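PDB 1YSJ: N-acetylcysteine deacetylase from Bacillus subtilis, which probably removes the acetyl group from N-acetylcysteine with a dinuclear metal centre, giving cysteine and acetate in a pathway that degrades S-(2-succino)cysteine. Local coordinates for residues H31-N36 / E63-E68; I132-L137 / Y391-A396. The protein carries 1 engineered substitution. All blocks are in the same frame, centred on the assembly; numbering follows the deposited sequence.

Contact 1. Residues H31-N36 / E63-E68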
loop_
_atom_site.group_PDB
_atom_site.type_symbol
_atom_site.label_atom_id
_atom_site.label_comp_id
_atom_site.label_asym_id
_atom_site.label_seq_id
_atom_site.Cartn_x
_atom_site.Cartn_y
_atom_site.Cartn_z
ATOM N N HIS A 31 33.425 17.503 38.084
ATOM C CA HIS A 31 32.252 17.845 37.277
ATOM C C HIS A 31 32.631 18.224 35.841
ATOM O O HIS A 31 32.043 17.707 34.890
ATOM C CB HIS A 31 31.417 18.946 37.945
ATOM C CG HIS A 31 30.139 19.262 37.226
ATOM N ND1 HIS A 31 29.361 18.295 36.621
ATOM C CD2 HIS A 31 29.492 20.438 37.031
ATOM C CE1 HIS A 31 28.299 18.862 36.075
ATOM N NE2 HIS A 31 28.355 20.161 36.310
ATOM N N THR A 32 33.618 19.112 35.701
ATOM C CA THR A 32 34.177 19.498 34.396
ATOM C C THR A 32 34.670 18.274 33.614
ATOM O O THR A 32 34.515 18.200 32.393
ATOM C CB THR A 32 35.326 20.524 34.564
ATOM O OG1 THR A 32 34.814 21.712 35.180
ATOM C CG2 THR A 32 35.952 20.893 33.222
ATOM N N ARG A 33 35.247 17.316 34.335
ATOM C CA ARG A 33 35.700 16.054 33.758
ATOM C C ARG A 33 34.529 15.231 33.211
ATOM O O ARG A 33 34.673 14.536 32.203
ATOM C CB ARG A 33 36.479 15.256 34.807
ATOM C CG ARG A 33 37.145 13.997 34.287
ATOM C CD ARG A 33 37.853 13.257 35.404
ATOM N NE ARG A 33 38.631 12.138 34.883
ATOM C CZ ARG A 33 39.451 11.386 35.608
ATOM N NH1 ARG A 33 39.615 11.625 36.903
ATOM N NH2 ARG A 33 40.113 10.394 35.030
ATOM N N LEU A 34 33.379 15.314 33.877
ATOM C CA LEU A 34 32.158 14.653 33.410
ATOM C C LEU A 34 31.568 15.367 32.195
ATOM O O LEU A 34 31.140 14.723 31.237
ATOM C CB LEU A 34 31.109 14.593 34.526
ATOM C CG LEU A 34 31.371 13.739 35.770
ATOM C CD1 LEU A 34 30.211 13.877 36.739
ATOM C CD2 LEU A 34 31.568 12.283 35.389
ATOM N N ILE A 35 31.544 16.698 32.254
ATOM C CA ILE A 35 31.057 17.534 31.162
ATOM C C ILE A 35 31.887 17.301 29.893
ATOM O O ILE A 35 31.329 17.075 28.814
ATOM C CB ILE A 35 31.026 19.038 31.571
ATOM C CG1 ILE A 35 29.829 19.310 32.489
ATOM C CG2 ILE A 35 30.965 19.949 30.349
ATOM C CD1 ILE A 35 29.936 20.593 33.300
ATOM N N ASN A 36 33.210 17.324 30.036
ATOM C CA ASN A 36 34.106 17.112 28.902
ATOM C C ASN A 36 33.965 15.751 28.228
ATOM O O ASN A 36 34.094 15.653 27.009
ATOM C CB ASN A 36 35.563 17.396 29.289
ATOM C CG ASN A 36 35.876 18.887 29.324
ATOM O OD1 ASN A 36 36.876 19.309 29.908
ATOM N ND2 ASN A 36 35.018 19.691 28.696
ATOM N N GLU A 63 40.377 3.113 32.360
ATOM C CA GLU A 63 41.752 2.683 32.621
ATOM C C GLU A 63 42.625 3.815 33.167
ATOM O O GLU A 63 43.647 3.560 33.800
ATOM C CB GLU A 63 42.380 2.048 31.373
ATOM C CG GLU A 63 41.876 0.629 31.110
ATOM C CD GLU A 63 42.293 0.053 29.759
ATOM O OE1 GLU A 63 42.592 0.825 28.820
ATOM O OE2 GLU A 63 42.305 -1.190 29.637
ATOM N N GLU A 64 42.208 5.058 32.932
ATOM C CA GLU A 64 42.861 6.227 33.524
ATOM C C GLU A 64 42.796 6.171 35.045
ATOM O O GLU A 64 43.752 6.542 35.727
ATOM C CB GLU A 64 42.210 7.526 33.033
ATOM C CG GLU A 64 42.844 8.128 31.777
ATOM C CD GLU A 64 41.974 9.200 31.127
ATOM O OE1 GLU A 64 41.033 9.708 31.783
ATOM O OE2 GLU A 64 42.231 9.531 29.950
ATOM N N GLU A 65 41.662 5.705 35.563
ATOM C CA GLU A 65 41.446 5.623 37.000
ATOM C C GLU A 65 41.593 4.202 37.534
ATOM O O GLU A 65 41.131 3.891 38.631
ATOM C CB GLU A 65 40.089 6.232 37.375
ATOM C CG GLU A 65 39.989 7.745 37.118
ATOM C CD GLU A 65 41.176 8.534 37.679
ATOM O OE1 GLU A 65 41.462 8.420 38.893
ATOM O OE2 GLU A 65 41.822 9.273 36.904
ATOM N N GLN A 66 42.257 3.354 36.746
ATOM C CA GLN A 66 42.579 1.964 37.117
ATOM C C GLN A 66 41.354 1.115 37.469
ATOM O O GLN A 66 41.386 0.291 38.387
ATOM C CB GLN A 66 43.633 1.915 38.232
ATOM C CG GLN A 66 45.073 2.107 37.752
ATOM C CD GLN A 66 45.365 3.519 37.268
ATOM O OE1 GLN A 66 45.953 3.710 36.202
ATOM N NE2 GLN A 66 44.956 4.515 38.050
ATOM N N ILE A 67 40.275 1.331 36.726
ATOM C CA ILE A 67 39.083 0.516 36.853
ATOM C C ILE A 67 39.235 -0.663 35.899
ATOM O O ILE A 67 39.462 -0.465 34.703
ATOM C CB ILE A 67 37.804 1.334 36.549
ATOM C CG1 ILE A 67 37.670 2.494 37.550
ATOM C CG2 ILE A 67 36.562 0.424 36.555
ATOM C CD1 ILE A 67 36.711 3.601 37.126
ATOM N N GLU A 68 39.134 -1.880 36.438
ATOM C CA GLU A 68 39.285 -3.099 35.644
ATOM C C GLU A 68 38.246 -3.182 34.531
ATOM O O GLU A 68 37.052 -2.984 34.756
ATOM C CB GLU A 68 39.229 -4.358 36.525
ATOM C CG GLU A 68 38.961 -5.655 35.742
ATOM C CD GLU A 68 39.439 -6.924 36.438
ATOM O OE1 GLU A 68 39.466 -6.973 37.689
ATOM O OE2 GLU A 68 39.779 -7.888 35.718
HETATM O O HOH W 1 38.128 11.552 32.270
#

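Contact 2. Residues I132-L137 / Y391-A396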
loop_
_atom_site.group_PDB
_atom_site.type_symbol
_atom_site.label_atom_id
_atom_site.label_comp_id
_atom_site.label_asym_id
_atom_site.label_seq_id
_atom_site.Cartn_x
_atom_site.Cartn_y
_atom_site.Cartn_z
ATOM N N ILE A 132 30.131 6.587 33.934
ATOM C CA ILE A 132 31.585 6.607 34.083
ATOM C C ILE A 132 31.913 7.348 35.381
ATOM O O ILE A 132 32.773 6.909 36.156
ATOM C CB ILE A 132 32.312 7.257 32.877
ATOM C CG1 ILE A 132 32.234 6.353 31.649
ATOM C CG2 ILE A 132 33.778 7.535 33.219
ATOM C CD1 ILE A 132 32.712 7.012 30.363
ATOM N N GLY A 133 31.211 8.457 35.611
ATOM C CA GLY A 133 31.291 9.178 36.882
ATOM C C GLY A 133 31.055 8.269 38.077
ATOM O O GLY A 133 31.857 8.247 39.015
ATOM N N THR A 134 29.958 7.513 38.029
ATOM C CA THR A 134 29.608 6.548 39.071
ATOM C C THR A 134 30.765 5.593 39.355
ATOM O O THR A 134 31.128 5.376 40.515
ATOM C CB THR A 134 28.346 5.742 38.687
ATOM O OG1 THR A 134 27.245 6.637 38.520
ATOM C CG2 THR A 134 27.988 4.723 39.769
ATOM N N ALA A 135 31.343 5.039 38.290
ATOM C CA ALA A 135 32.466 4.111 38.407
ATOM C C ALA A 135 33.663 4.776 39.085
ATOM O O ALA A 135 34.304 4.178 39.951
ATOM C CB ALA A 135 32.846 3.554 37.041
HETATM N N MSE A 136 33.937 6.024 38.708
HETATM C CA MSE A 136 35.035 6.792 39.293
HETATM C C MSE A 136 34.839 7.075 40.782
HETATM O O MSE A 136 35.790 6.980 41.558
HETATM C CB MSE A 136 35.264 8.089 38.515
HETATM C CG MSE A 136 35.895 7.856 37.153
HETATM SE SE MSE A 136 36.091 9.466 36.076
HETATM C CE MSE A 136 36.859 8.653 34.463
ATOM N N LEU A 137 33.610 7.411 41.172
ATOM C CA LEU A 137 33.277 7.651 42.578
ATOM C C LEU A 137 33.342 6.367 43.400
ATOM O O LEU A 137 33.792 6.379 44.545
ATOM C CB LEU A 137 31.879 8.266 42.722
ATOM C CG LEU A 137 31.554 9.644 42.136
ATOM C CD1 LEU A 137 30.071 9.912 42.293
ATOM C CD2 LEU A 137 32.375 10.763 42.776
ATOM N N TYR A 391 23.962 9.576 42.330
ATOM C CA TYR A 391 22.785 8.760 42.619
ATOM C C TYR A 391 23.059 7.260 42.509
ATOM O O TYR A 391 22.719 6.494 43.413
ATOM C CB TYR A 391 21.616 9.136 41.702
ATOM C CG TYR A 391 20.369 8.324 41.963
ATOM C CD1 TYR A 391 19.554 8.602 43.061
ATOM C CD2 TYR A 391 20.014 7.264 41.122
ATOM C CE1 TYR A 391 18.408 7.850 43.314
ATOM C CE2 TYR A 391 18.871 6.509 41.363
ATOM C CZ TYR A 391 18.073 6.809 42.463
ATOM O OH TYR A 391 16.939 6.072 42.714
ATOM N N PHE A 392 23.665 6.852 41.397
ATOM C CA PHE A 392 23.932 5.445 41.138
ATOM C C PHE A 392 25.081 4.899 41.978
ATOM O O PHE A 392 25.128 3.700 42.260
ATOM C CB PHE A 392 24.161 5.203 39.644
ATOM C CG PHE A 392 22.890 5.128 38.853
ATOM C CD1 PHE A 392 22.335 6.275 38.287
ATOM C CD2 PHE A 392 22.228 3.917 38.695
ATOM C CE1 PHE A 392 21.147 6.209 37.568
ATOM C CE2 PHE A 392 21.034 3.837 37.966
ATOM C CZ PHE A 392 20.495 4.980 37.407
ATOM N N ALA A 393 25.996 5.777 42.383
ATOM C CA ALA A 393 27.049 5.407 43.324
ATOM C C ALA A 393 26.454 5.105 44.700
ATOM O O ALA A 393 26.838 4.128 45.347
ATOM C CB ALA A 393 28.097 6.504 43.416
ATOM N N GLU A 394 25.504 5.930 45.134
ATOM C CA GLU A 394 24.877 5.734 46.436
ATOM C C GLU A 394 23.893 4.568 46.412
ATOM O O GLU A 394 23.811 3.802 47.375
ATOM C CB GLU A 394 24.195 7.017 46.918
ATOM C CG GLU A 394 24.001 7.084 48.429
ATOM C CD GLU A 394 25.318 7.085 49.211
ATOM O OE1 GLU A 394 26.313 7.687 48.739
ATOM O OE2 GLU A 394 25.348 6.488 50.310
ATOM N N LEU A 395 23.168 4.433 45.303
ATOM C CA LEU A 395 22.260 3.308 45.087
ATOM C C LEU A 395 22.999 1.969 45.140
ATOM O O LEU A 395 22.543 1.038 45.800
ATOM C CB LEU A 395 21.514 3.461 43.757
ATOM C CG LEU A 395 20.482 2.394 43.374
ATOM C CD1 LEU A 395 19.291 2.394 44.331
ATOM C CD2 LEU A 395 20.020 2.594 41.946
ATOM N N ALA A 396 24.140 1.890 44.458
ATOM C CA ALA A 396 24.975 0.683 44.455
ATOM C C ALA A 396 25.377 0.242 45.865
ATOM O O ALA A 396 25.263 -0.940 46.203
ATOM C CB ALA A 396 26.208 0.891 43.593
#

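Contact 1. Residues H31-N36 / E63-E68
Arg33 reaches the turn at Glu64 and Glu65 with an almost fully extended side chain: CG lies anti to the backbone N (chi1 -173°), and the chain stays straight from CG to NE. Glu65 folds to meet it, with a bend at chi2 (-49°). The result is a salt-bridge network on the surface of the M20 catalytic domain, between helix 28-43 and the C-terminal end of helix 52-64. The backbones themselves stay apart, with Arg33 CA 12.2 Å from Glu64 CA. Side chains and one water span the gap.

The main bond runs from Arg33 NH2 to Glu65 OE2 at 2.8 Å. OE2 sits in the guanidinium plane, but the bond reaches it on the anti side and well out of the carboxylate plane. The two flat groups are nearly perpendicular. A weak second bond from Arg33 NH1 reaches the same OE2 at 3.2 Å, so one oxygen takes both terminal nitrogens. Glu64 adds a weak, long bridge, with its OE1 3.4 Å from Arg33 NH2.

Helix 52-64 ends in a Schellman motif. Gln66 is its C-prime residue, with positive phi, and Gln66 N makes a weak bond back to Glu63 O. Ile67 packs on Ala135 of helix 124-139 and on Ala81 of strand 79-84. One water completes the network: it accepts from Arg33 NE at 2.7 Å and donates weakly to Glu64 OE1.

Contact 2. Residues I132-L137 / Y391-A396
This is a buried helix-helix packing contact in the alpha/beta catalytic domain of the M20 fold. Helix 124-139 and the C-terminal helix 384-402 lie together against the mixed sheet, where Phe151 of strand 148-154 touches Thr134 and Val149 touches Ala396. The short segments cross at -51°, and their axes approach to 8.6 Å. The backbones come close where the residues are small: Thr134 CA and Ala393 CA are 5.1 Å apart, consistent with the short side chains there.

Thr134 and Ala393 carry most of the contact. The CG2 of Thr134 is anti to its backbone N, which sends the methyl to the backbone of the other helix, 3.5 Å from Ala393 N. The hydroxyl branch lies beside Phe392, with OG1 3.6 Å from Phe392 CB. OG1 is not left without a polar partner in this apolar setting. It bonds to Ser389 O, one turn earlier on helix 384-402, and weakly to Ser130 O on its own helix.

Phe392 contributes its CB here, while its ring leads away to Val363 and Met365 of strand 360-366. The Phe392 side chain lies about 9 Å from that of the nickel ligand His182. One turn after Thr134, Leu137, itself partly exposed, adds an apolar touch through CD1. The Ala393 methyl faces both residues: its CB is 4.1 Å from Thr134 CG2 and 4.1 Å from Leu137 CD1.

In the fold
Contact 1 is a surface contact and contact 2 a buried one, with centres about 12 Å apart. Contact 1 joins helix 28-43 to the end of helix 52-64 by charge, water and long side chains. Contact 2 joins helices 124-139 and 384-402 by apolar packing, with Thr134 and Ala393 at close backbone range. They share no segment, but helix 124-139 touches both sides of contact 1. Leu34 CD2 packs 3.5 Å from Gly133 CA, and Ile67 CD1 lies 3.8 Å from Ala135 O. The buried Met136, present as selenomethionine, reaches the salt-bridge arginine, with CE of Met136 3.7 Å from Arg33 NH2.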